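Local coordinates for protein GDNF family receptor alpha-3 (Homo sapiens, PDB 2GH0) that binds artemin, a growth factor that supports survival of sensory and sympathetic peripheral neurons, and thereby leads to autophosphorylation and activation of the RET receptor, at residues D10-F15 against L66-A71; A90-A95 against A163-C168; P109-R114 against I146-T151; G129-E134 against N188-E193. All blocks are in the same frame, centred on the assembly; numbering follows the deposited sequence.

This part of the receptor is small, mostly helical and rich in disulfides, and carries two GDNF/GAS1 domains. Contact 1 lies in the first of them, contacts 3 and 4 in the second. Contacts 1 and 3, with centres about 25 Å apart on opposite sides of the chain's centre, still meet through L66 CD2 and I146 CD1 at 3.4 Å. Contacts 2 and 3 lie closer, about 14 Å between centres; L164 CD2 packs on M150 O and L91 CD2 on T151 CB. Contact 4 touches none of the others, its nearest atoms being about 7 Å from contacts 1 and 2. The N-linked glycan on N159 has an N-acetylglucosamine about 9 Å from the side chain of T167.

Contact 1 (D10-F15 against L66-A71); sequences DLCLKF and LLCPCA
C12 and C68 form a disulfide that ties the first turn of helix 11-20 to the loop after helix 59-66, one of the cross-links of the first GDNF/GAS1 domain. The two sulfurs come in on different rotamers. C12 SG stands anti to its carbonyl carbon (chi1 -76°), whereas C68 SG is tucked between its backbone N and carbonyl carbon (chi1 52°), and the bridge between them is right-handed with a chi3 of 98°. C12 SG also has C70 SG beside it at 3.6 Å; that second sulfur is bonded to C77, so two disulfides lie side by side. On the flank of the bridge L11 and P69 cross at about a right angle, the leucine laying its CD1 against the proline CG at 3.7 Å. The F15 ring, one turn further on, comes obliquely to the same loop, with CD1 4.3 Å from C68 CB and CE1 4.2 Å from P69 CD; H202 and F206 meet this ring too. D10 caps the helix, its OD2 accepting from L13 N at 2.8 Å. Beside the cap a single water joins the segments, accepting from L11 N and donating to P69 O, each 2.9 Å from the water oxygen.

Contact 2 (A90-A95 against A163-C168); sequences ALPPVA and ALSCTC
A95 and C166 bring the two backbones together, their CA atoms 4.6 Å apart, while the chain from L91 to A95 bows away and returns beside the chain that leaves strand 162-164. The methyl of A95 points into this junction, with CB 3.8 Å from S165 O and 4.0 Å from C166 CA. S165 is met from the other end of the bow by L91, whose two methyls divide the serine between them: CD1 lies 4.0 Å from S165 CB, and CD2 is 4.1 Å from S165 OG. The hydroxyl sits between the serine's own backbone N and carbonyl carbon (chi1 76°), which turns it toward the curve of the proline-rich loop. There a water spans the gap, 3.0 Å from S165 OG, and donates to P92 O at 2.8 Å. T167 offers its CG2 to A95 O at 3.9 Å; its OG1 is hydrogen-bonded to R169 N. C166 points its side chain away from the loop to its disulfide with C98. Beside that bridge, water and methyl packing join the loop before helix 98-106 to the chain leaving the two-stranded sheet, a surface contact of the disulfide-rich helical GDNF/GAS1 fold.

Contact 3 (P109-R114 against I146-T151); sequences PLCRSR and IGTAMT
C111, on the first turns of helix 109-121, drives its side chain into the loop 146-151. Its CB comes first, 4.2 Å from T148 CB. SG lies anti to the cysteine's backbone N (chi1 -175°), a setting that carries the sulfur onward into the turn: it rests 3.7 Å from T148 CB and 3.8 Å from M150 CG, so the threonine and the methionine receive it together. The same sulfur is bonded to C105. M150 sets out toward the helix, but bends at chi2 and chi3 turn its sulfur off to helix 98-106.

The loop that takes up the sulfur is held by its own hydroxyls. T148 forms an ST turn, OG1 accepting from M150 N at 2.9 Å while it donates to L145 O. T151 OG1 closes the same loop further along, accepting from G147 N at 2.8 Å and giving its proton to T148 O at 2.8 Å. A valine in place of T148 would probably leave M150 N and L145 O without their hydroxyl mate and let the turn facing C111 shift.

R114 CG flanks T148 CG2 at 4.3 Å, and the guanidinium end reaches G144 O through NH1. Around this buried contact, L51 of helix 43-56 packs on L110, R114 and T148, helix 98-106 covers A149 and M150, and the loop runs straight on into strand 152-154.

Contact 4 (G129-E134 against N188-E193); sequences GTCATE and NPCLTE
G129 lies against P189 and C190 at the start of helix 189-205, where the loop before helix 135-143 is cross-linked to that helix by the C131-C190 disulfide of the second GDNF/GAS1 domain. The glycine has a positive phi, and its CA rests on the ring of P189, 3.6 Å from CB and 3.8 Å from CG of the proline. Any side chain at G129 would point at the helix and run into P189 O, so this close approach depends on the missing CB. D126 steadies the turn by accepting from T130 N.

In the disulfide, C131 SG stands beside its backbone N, anti to the carbonyl carbon (chi1 -67°). C190 SG instead swings out roughly anti to its own N (chi1 151°), which sends it off the helix toward the loop. The bridge closes with C131 SG and C190 SG 2.1 Å apart and a right-handed chi3 of 101°. Each sulfur then sits close to the partner's CB, C131 SG being 3.3 Å from C190 CB. P124 and C138 also pack on C190. N188 is the N-cap residue, and its carbonyl O accepts from T192 N at 2.9 Å. The carbonyl of G129 faces C190: its O lies 3.6 Å from C190 CB, and C190 CA directs its hydrogen at the same oxygen in a CA-H...O contact, with C190 CA and G129 O 3.2 Å apart.

Contact 1 (D10-F15 against L66-A71)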
loop_
_atom_site.group_PDB
_atom_site.type_symbol
_atom_site.label_atom_id
_atom_site.label_comp_id
_atom_site.label_asym_id
_atom_site.label_seq_id
_atom_site.Cartn_x
_atom_site.Cartn_y
_atom_site.Cartn_z
ATOM N N ASP C 10 -22.499 17.286 31.981
ATOM C CA ASP C 10 -23.459 18.372 32.010
ATOM C C ASP C 10 -24.236 18.408 30.697
ATOM O O ASP C 10 -23.898 17.703 29.733
ATOM C CB ASP C 10 -22.767 19.700 32.278
ATOM C CG ASP C 10 -21.769 20.095 31.171
ATOM O OD1 ASP C 10 -20.542 20.202 31.435
ATOM O OD2 ASP C 10 -22.198 20.341 30.044
ATOM N N LEU C 11 -25.304 19.195 30.664
ATOM C CA LEU C 11 -26.193 19.136 29.505
ATOM C C LEU C 11 -25.599 19.888 28.322
ATOM O O LEU C 11 -25.912 19.588 27.189
ATOM C CB LEU C 11 -27.592 19.709 29.826
ATOM C CG LEU C 11 -28.335 18.844 30.858
ATOM C CD1 LEU C 11 -29.770 19.287 31.006
ATOM C CD2 LEU C 11 -28.306 17.397 30.453
ATOM N N CYS C 12 -24.733 20.859 28.572
ATOM C CA CYS C 12 -24.060 21.495 27.421
ATOM C C CYS C 12 -23.206 20.468 26.641
ATOM O O CYS C 12 -23.251 20.432 25.428
ATOM C CB CYS C 12 -23.224 22.679 27.867
ATOM S SG CYS C 12 -24.362 24.090 28.226
ATOM N N LEU C 13 -22.487 19.610 27.357
ATOM C CA LEU C 13 -21.723 18.525 26.742
ATOM C C LEU C 13 -22.686 17.572 26.038
ATOM O O LEU C 13 -22.453 17.200 24.897
ATOM C CB LEU C 13 -20.873 17.751 27.783
ATOM C CG LEU C 13 -20.070 16.549 27.241
ATOM C CD1 LEU C 13 -19.248 16.886 25.974
ATOM C CD2 LEU C 13 -19.156 15.958 28.306
ATOM N N LYS C 14 -23.734 17.132 26.733
ATOM C CA LYS C 14 -24.720 16.240 26.088
ATOM C C LYS C 14 -25.315 16.815 24.793
ATOM O O LYS C 14 -25.447 16.087 23.768
ATOM C CB LYS C 14 -25.816 15.820 27.078
ATOM C CG LYS C 14 -25.320 14.890 28.161
ATOM C CD LYS C 14 -26.508 14.575 29.104
ATOM C CE LYS C 14 -26.152 13.648 30.265
ATOM N NZ LYS C 14 -27.390 12.854 30.725
ATOM N N PHE C 15 -25.708 18.088 24.804
ATOM C CA PHE C 15 -26.213 18.690 23.557
ATOM C C PHE C 15 -25.208 18.852 22.419
ATOM O O PHE C 15 -25.581 18.757 21.247
ATOM C CB PHE C 15 -26.943 20.003 23.815
ATOM C CG PHE C 15 -28.325 19.791 24.383
ATOM C CD1 PHE C 15 -28.545 19.901 25.759
ATOM C CD2 PHE C 15 -29.375 19.484 23.535
ATOM C CE1 PHE C 15 -29.810 19.686 26.324
ATOM C CE2 PHE C 15 -30.657 19.242 24.069
ATOM C CZ PHE C 15 -30.879 19.345 25.469
ATOM N N LEU C 66 -26.184 25.688 21.624
ATOM C CA LEU C 66 -25.829 26.983 22.243
ATOM C C LEU C 66 -26.656 27.367 23.443
ATOM O O LEU C 66 -26.089 27.907 24.443
ATOM C CB LEU C 66 -25.931 28.037 21.141
ATOM C CG LEU C 66 -25.396 29.440 21.535
ATOM C CD1 LEU C 66 -23.995 29.366 22.009
ATOM C CD2 LEU C 66 -25.492 30.382 20.278
ATOM N N LEU C 67 -27.960 27.066 23.429
ATOM C CA LEU C 67 -28.912 27.509 24.490
ATOM C C LEU C 67 -29.101 26.400 25.449
ATOM O O LEU C 67 -30.201 26.021 25.776
ATOM C CB LEU C 67 -30.255 28.010 23.937
ATOM C CG LEU C 67 -30.112 29.084 22.838
ATOM C CD1 LEU C 67 -31.440 29.582 22.232
ATOM C CD2 LEU C 67 -29.268 30.272 23.304
ATOM N N CYS C 68 -27.976 25.919 25.970
ATOM C CA CYS C 68 -28.005 24.695 26.798
ATOM C C CYS C 68 -28.001 25.106 28.260
ATOM O O CYS C 68 -27.369 26.172 28.662
ATOM C CB CYS C 68 -26.832 23.759 26.430
ATOM S SG CYS C 68 -25.208 24.583 26.458
ATOM N N PRO C 69 -28.749 24.368 29.083
ATOM C CA PRO C 69 -28.914 24.776 30.474
ATOM C C PRO C 69 -27.754 24.319 31.387
ATOM O O PRO C 69 -27.243 23.233 31.169
ATOM C CB PRO C 69 -30.206 24.047 30.875
ATOM C CG PRO C 69 -30.218 22.822 30.066
ATOM C CD PRO C 69 -29.502 23.124 28.756
ATOM N N CYS C 70 -27.395 25.126 32.414
ATOM C CA CYS C 70 -26.314 24.841 33.360
ATOM C C CYS C 70 -26.816 25.075 34.769
ATOM O O CYS C 70 -27.448 26.100 35.036
ATOM C CB CYS C 70 -25.092 25.743 33.132
ATOM S SG CYS C 70 -24.264 25.439 31.517
ATOM N N ALA C 71 -26.488 24.182 35.686
ATOM C CA ALA C 71 -26.764 24.440 37.103
ATOM C C ALA C 71 -26.009 25.715 37.535
ATOM O O ALA C 71 -24.965 26.058 36.953
ATOM C CB ALA C 71 -26.369 23.237 37.969
HETATM O O HOH W 1 -26.277 21.003 32.744
#

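Contact 2 (A90-A95 against A163-C168)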
loop_
_atom_site.group_PDB
_atom_site.type_symbol
_atom_site.label_atom_id
_atom_site.label_comp_id
_atom_site.label_asym_id
_atom_site.label_seq_id
_atom_site.Cartn_x
_atom_site.Cartn_y
_atom_site.Cartn_z
ATOM N N ALA C 90 -13.736 34.599 17.263
ATOM C CA ALA C 90 -14.816 35.250 16.516
ATOM C C ALA C 90 -14.892 36.752 16.822
ATOM O O ALA C 90 -15.315 37.528 15.985
ATOM C CB ALA C 90 -16.160 34.609 16.853
ATOM N N LEU C 91 -14.508 37.133 18.026
ATOM C CA LEU C 91 -14.675 38.544 18.467
ATOM C C LEU C 91 -13.347 39.283 18.480
ATOM O O LEU C 91 -12.340 38.710 18.889
ATOM C CB LEU C 91 -15.334 38.564 19.842
ATOM C CG LEU C 91 -16.630 37.748 20.011
ATOM C CD1 LEU C 91 -17.116 37.816 21.475
ATOM C CD2 LEU C 91 -17.650 38.318 19.115
ATOM N N PRO C 92 -13.345 40.577 18.044
ATOM C CA PRO C 92 -12.178 41.451 18.141
ATOM C C PRO C 92 -11.638 41.450 19.554
ATOM O O PRO C 92 -12.402 41.361 20.477
ATOM C CB PRO C 92 -12.745 42.828 17.782
ATOM C CG PRO C 92 -13.853 42.522 16.824
ATOM C CD PRO C 92 -14.492 41.264 17.415
ATOM N N PRO C 93 -10.313 41.519 19.727
ATOM C CA PRO C 93 -9.815 41.520 21.121
ATOM C C PRO C 93 -10.027 42.871 21.825
ATOM O O PRO C 93 -9.997 42.938 23.072
ATOM C CB PRO C 93 -8.326 41.225 20.959
ATOM C CG PRO C 93 -7.995 41.774 19.588
ATOM C CD PRO C 93 -9.224 41.558 18.737
ATOM N N VAL C 94 -10.264 43.929 21.052
ATOM C CA VAL C 94 -10.697 45.205 21.661
ATOM C C VAL C 94 -12.176 45.417 21.405
ATOM O O VAL C 94 -12.594 45.432 20.236
ATOM C CB VAL C 94 -9.918 46.406 21.109
ATOM C CG1 VAL C 94 -10.319 47.729 21.842
ATOM C CG2 VAL C 94 -8.398 46.145 21.177
ATOM N N ALA C 95 -12.958 45.573 22.485
ATOM C CA ALA C 95 -14.390 45.889 22.368
ATOM C C ALA C 95 -14.574 47.345 21.946
ATOM O O ALA C 95 -14.128 48.265 22.660
ATOM C CB ALA C 95 -15.103 45.618 23.671
ATOM N N ALA C 163 -24.676 39.485 25.581
ATOM C CA ALA C 163 -24.343 40.875 25.210
ATOM C C ALA C 163 -23.574 40.869 23.904
ATOM O O ALA C 163 -22.988 39.877 23.505
ATOM C CB ALA C 163 -23.479 41.540 26.272
ATOM N N LEU C 164 -23.579 42.016 23.242
ATOM C CA LEU C 164 -22.672 42.247 22.130
ATOM C C LEU C 164 -21.314 42.508 22.753
ATOM O O LEU C 164 -21.247 42.855 23.925
ATOM C CB LEU C 164 -23.106 43.517 21.396
ATOM C CG LEU C 164 -24.380 43.567 20.589
ATOM C CD1 LEU C 164 -24.483 44.972 19.939
ATOM C CD2 LEU C 164 -24.188 42.528 19.529
ATOM N N SER C 165 -20.239 42.393 21.964
ATOM C CA SER C 165 -18.906 42.660 22.436
ATOM C C SER C 165 -18.515 44.100 22.085
ATOM O O SER C 165 -17.730 44.351 21.182
ATOM C CB SER C 165 -17.906 41.711 21.776
ATOM O OG SER C 165 -17.673 42.156 20.428
ATOM N N CYS C 166 -19.065 45.015 22.852
ATOM C CA CYS C 166 -18.929 46.432 22.630
ATOM C C CYS C 166 -19.107 47.125 23.945
ATOM O O CYS C 166 -19.492 46.511 24.941
ATOM C CB CYS C 166 -19.926 46.933 21.578
ATOM S SG CYS C 166 -21.684 46.846 21.958
ATOM N N THR C 167 -18.815 48.405 23.970
ATOM C CA THR C 167 -18.936 49.150 25.200
ATOM C C THR C 167 -19.662 50.431 24.839
ATOM O O THR C 167 -19.680 50.818 23.674
ATOM C CB THR C 167 -17.542 49.455 25.832
ATOM O OG1 THR C 167 -17.723 50.258 27.008
ATOM C CG2 THR C 167 -16.646 50.267 24.877
ATOM N N CYS C 168 -20.268 51.085 25.822
ATOM C CA CYS C 168 -20.859 52.420 25.573
ATOM C C CYS C 168 -20.017 53.528 26.155
ATOM O O CYS C 168 -20.328 54.721 25.981
ATOM C CB CYS C 168 -22.294 52.461 26.100
ATOM S SG CYS C 168 -23.392 51.650 24.922
HETATM O O HOH W 2 -14.797 42.716 20.992
#

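Contact 3 (P109-R114 against I146-T151)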
loop_
_atom_site.group_PDB
_atom_site.type_symbol
_atom_site.label_atom_id
_atom_site.label_comp_id
_atom_site.label_asym_id
_atom_site.label_seq_id
_atom_site.Cartn_x
_atom_site.Cartn_y
_atom_site.Cartn_z
ATOM N N PRO C 109 -24.399 44.420 3.529
ATOM C CA PRO C 109 -25.817 44.065 3.395
ATOM C C PRO C 109 -26.350 42.867 4.228
ATOM O O PRO C 109 -27.473 42.964 4.761
ATOM C CB PRO C 109 -25.947 43.765 1.906
ATOM C CG PRO C 109 -24.891 44.706 1.253
ATOM C CD PRO C 109 -23.743 44.593 2.209
ATOM N N LEU C 110 -25.597 41.750 4.313
ATOM C CA LEU C 110 -26.002 40.604 5.172
ATOM C C LEU C 110 -26.189 40.966 6.634
ATOM O O LEU C 110 -27.193 40.567 7.275
ATOM C CB LEU C 110 -24.996 39.436 5.082
ATOM C CG LEU C 110 -25.288 38.175 5.932
ATOM C CD1 LEU C 110 -26.650 37.639 5.586
ATOM C CD2 LEU C 110 -24.278 37.053 5.632
ATOM N N CYS C 111 -25.184 41.597 7.221
ATOM C CA CYS C 111 -25.291 42.000 8.649
ATOM C C CYS C 111 -26.452 42.951 8.876
ATOM O O CYS C 111 -27.211 42.758 9.793
ATOM C CB CYS C 111 -24.007 42.609 9.162
ATOM S SG CYS C 111 -24.099 42.956 10.954
ATOM N N ARG C 112 -26.608 43.985 8.023
ATOM C CA ARG C 112 -27.776 44.872 8.193
ATOM C C ARG C 112 -29.119 44.084 8.257
ATOM O O ARG C 112 -29.967 44.294 9.154
ATOM C CB ARG C 112 -27.834 45.947 7.080
ATOM C CG ARG C 112 -29.037 46.897 7.360
ATOM C CD ARG C 112 -29.334 47.798 6.209
ATOM N NE ARG C 112 -28.313 48.815 6.031
ATOM C CZ ARG C 112 -28.257 49.999 6.666
ATOM N NH1 ARG C 112 -29.134 50.352 7.619
ATOM N NH2 ARG C 112 -27.266 50.825 6.361
ATOM N N SER C 113 -29.297 43.170 7.302
ATOM C CA SER C 113 -30.484 42.314 7.236
ATOM C C SER C 113 -30.698 41.422 8.490
ATOM O O SER C 113 -31.833 41.262 8.966
ATOM C CB SER C 113 -30.390 41.485 5.943
ATOM O OG SER C 113 -31.422 40.519 5.820
ATOM N N ARG C 114 -29.622 40.838 9.025
ATOM C CA ARG C 114 -29.718 40.018 10.259
ATOM C C ARG C 114 -30.104 40.863 11.432
ATOM O O ARG C 114 -30.878 40.410 12.316
ATOM C CB ARG C 114 -28.429 39.278 10.520
ATOM C CG ARG C 114 -28.070 38.347 9.272
ATOM C CD ARG C 114 -29.085 37.138 9.283
ATOM N NE ARG C 114 -28.895 36.264 8.111
ATOM C CZ ARG C 114 -28.067 35.220 8.112
ATOM N NH1 ARG C 114 -27.394 34.961 9.206
ATOM N NH2 ARG C 114 -27.924 34.408 7.048
ATOM N N ILE C 146 -24.933 35.497 14.803
ATOM C CA ILE C 146 -23.668 34.871 15.164
ATOM C C ILE C 146 -22.824 34.618 13.928
ATOM O O ILE C 146 -23.297 34.010 12.958
ATOM C CB ILE C 146 -23.898 33.616 16.009
ATOM C CG1 ILE C 146 -24.535 34.019 17.284
ATOM C CG2 ILE C 146 -22.575 33.005 16.482
ATOM C CD1 ILE C 146 -25.010 32.920 18.075
ATOM N N GLY C 147 -21.615 35.201 13.910
ATOM C CA GLY C 147 -20.807 35.244 12.679
ATOM C C GLY C 147 -20.861 36.600 11.941
ATOM O O GLY C 147 -20.141 36.794 10.935
ATOM N N THR C 148 -21.717 37.517 12.380
ATOM C CA THR C 148 -21.719 38.876 11.807
ATOM C C THR C 148 -20.827 39.791 12.654
ATOM O O THR C 148 -20.291 39.372 13.683
ATOM C CB THR C 148 -23.125 39.496 11.779
ATOM O OG1 THR C 148 -23.571 39.747 13.138
ATOM C CG2 THR C 148 -24.140 38.630 11.004
ATOM N N ALA C 149 -20.684 41.049 12.251
ATOM C CA ALA C 149 -20.027 42.024 13.111
ATOM C C ALA C 149 -20.774 42.183 14.441
ATOM O O ALA C 149 -20.160 42.546 15.455
ATOM C CB ALA C 149 -19.885 43.408 12.404
ATOM N N MET C 150 -22.082 41.911 14.467
ATOM C CA MET C 150 -22.844 42.064 15.691
ATOM C C MET C 150 -23.036 40.749 16.403
ATOM O O MET C 150 -24.163 40.473 16.812
ATOM C CB MET C 150 -24.251 42.605 15.403
ATOM C CG MET C 150 -24.295 43.934 14.653
ATOM S SD MET C 150 -23.861 45.318 15.647
ATOM C CE MET C 150 -25.367 45.871 16.373
ATOM N N THR C 151 -21.968 39.975 16.636
ATOM C CA THR C 151 -22.146 38.609 17.209
ATOM C C THR C 151 -22.407 38.732 18.688
ATOM O O THR C 151 -21.566 39.325 19.407
ATOM C CB THR C 151 -20.877 37.694 16.935
ATOM O OG1 THR C 151 -20.848 37.394 15.545
ATOM C CG2 THR C 151 -20.904 36.382 17.747
#

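Contact 4 (G129-E134 against N188-E193)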
loop_
_atom_site.group_PDB
_atom_site.type_symbol
_atom_site.label_atom_id
_atom_site.label_comp_id
_atom_site.label_asym_id
_atom_site.label_seq_id
_atom_site.Cartn_x
_atom_site.Cartn_y
_atom_site.Cartn_z
ATOM N N GLY C 129 -42.434 40.969 28.488
ATOM C CA GLY C 129 -41.553 40.248 27.598
ATOM C C GLY C 129 -42.241 39.479 26.509
ATOM O O GLY C 129 -41.640 38.613 25.918
ATOM N N THR C 130 -43.487 39.785 26.213
ATOM C CA THR C 130 -44.084 39.208 25.023
ATOM C C THR C 130 -43.306 39.691 23.783
ATOM O O THR C 130 -43.038 40.901 23.684
ATOM C CB THR C 130 -45.544 39.580 24.939
ATOM O OG1 THR C 130 -46.184 39.005 26.098
ATOM C CG2 THR C 130 -46.159 38.994 23.696
ATOM N N CYS C 131 -42.953 38.765 22.877
ATOM C CA CYS C 131 -42.165 39.114 21.693
ATOM C C CYS C 131 -43.092 39.687 20.605
ATOM O O CYS C 131 -44.269 39.300 20.503
ATOM C CB CYS C 131 -41.429 37.860 21.144
ATOM S SG CYS C 131 -40.130 37.256 22.332
ATOM N N ALA C 132 -42.529 40.504 19.713
ATOM C CA ALA C 132 -43.364 41.112 18.698
ATOM C C ALA C 132 -44.003 40.071 17.738
ATOM O O ALA C 132 -45.084 40.309 17.204
ATOM C CB ALA C 132 -42.563 42.192 17.906
ATOM N N THR C 133 -43.357 38.919 17.518
ATOM C CA THR C 133 -43.960 37.817 16.728
ATOM C C THR C 133 -44.225 36.583 17.607
ATOM O O THR C 133 -45.340 36.423 18.118
ATOM C CB THR C 133 -43.123 37.458 15.460
ATOM O OG1 THR C 133 -41.765 37.213 15.843
ATOM C CG2 THR C 133 -43.112 38.654 14.539
ATOM N N GLU C 134 -43.197 35.762 17.815
ATOM C CA GLU C 134 -43.283 34.528 18.653
ATOM C C GLU C 134 -41.868 34.266 19.134
ATOM O O GLU C 134 -40.888 34.631 18.436
ATOM C CB GLU C 134 -43.741 33.290 17.784
ATOM C CG GLU C 134 -45.216 32.916 17.885
ATOM C CD GLU C 134 -45.640 31.894 16.793
ATOM O OE1 GLU C 134 -44.737 31.478 16.038
ATOM O OE2 GLU C 134 -46.886 31.563 16.652
ATOM N N ASN C 188 -33.350 42.602 27.731
ATOM C CA ASN C 188 -34.474 42.584 26.749
ATOM C C ASN C 188 -35.345 41.437 27.241
ATOM O O ASN C 188 -34.943 40.302 27.091
ATOM C CB ASN C 188 -33.889 42.315 25.316
ATOM C CG ASN C 188 -34.979 42.153 24.218
ATOM O OD1 ASN C 188 -34.732 42.327 23.011
ATOM N ND2 ASN C 188 -36.174 41.819 24.648
ATOM N N PRO C 189 -36.525 41.712 27.860
ATOM C CA PRO C 189 -37.308 40.634 28.445
ATOM C C PRO C 189 -37.833 39.615 27.448
ATOM O O PRO C 189 -38.032 38.461 27.810
ATOM C CB PRO C 189 -38.483 41.399 29.124
ATOM C CG PRO C 189 -38.661 42.616 28.271
ATOM C CD PRO C 189 -37.175 43.026 28.090
ATOM N N CYS C 190 -38.040 40.027 26.201
ATOM C CA CYS C 190 -38.546 39.085 25.169
ATOM C C CYS C 190 -37.448 38.033 24.931
ATOM O O CYS C 190 -37.689 36.802 24.941
ATOM C CB CYS C 190 -38.906 39.858 23.852
ATOM S SG CYS C 190 -38.705 38.770 22.328
ATOM N N LEU C 191 -36.221 38.526 24.720
ATOM C CA LEU C 191 -35.100 37.659 24.442
ATOM C C LEU C 191 -34.777 36.786 25.652
ATOM O O LEU C 191 -34.536 35.583 25.548
ATOM C CB LEU C 191 -33.882 38.498 24.005
ATOM C CG LEU C 191 -32.588 37.654 23.820
ATOM C CD1 LEU C 191 -32.839 36.758 22.634
ATOM C CD2 LEU C 191 -31.448 38.577 23.428
ATOM N N THR C 192 -34.788 37.402 26.838
ATOM C CA THR C 192 -34.544 36.647 28.051
ATOM C C THR C 192 -35.538 35.537 28.292
ATOM O O THR C 192 -35.147 34.429 28.660
ATOM C CB THR C 192 -34.557 37.606 29.246
ATOM O OG1 THR C 192 -33.486 38.531 29.024
ATOM C CG2 THR C 192 -34.296 36.843 30.528
ATOM N N GLU C 193 -36.820 35.814 28.085
ATOM C CA GLU C 193 -37.831 34.827 28.297
ATOM C C GLU C 193 -37.777 33.714 27.241
ATOM O O GLU C 193 -37.983 32.550 27.574
ATOM C CB GLU C 193 -39.212 35.462 28.348
ATOM C CG GLU C 193 -39.459 36.177 29.706
ATOM C CD GLU C 193 -38.907 35.332 30.945
ATOM O OE1 GLU C 193 -39.355 34.161 31.174
ATOM O OE2 GLU C 193 -37.951 35.799 31.613
#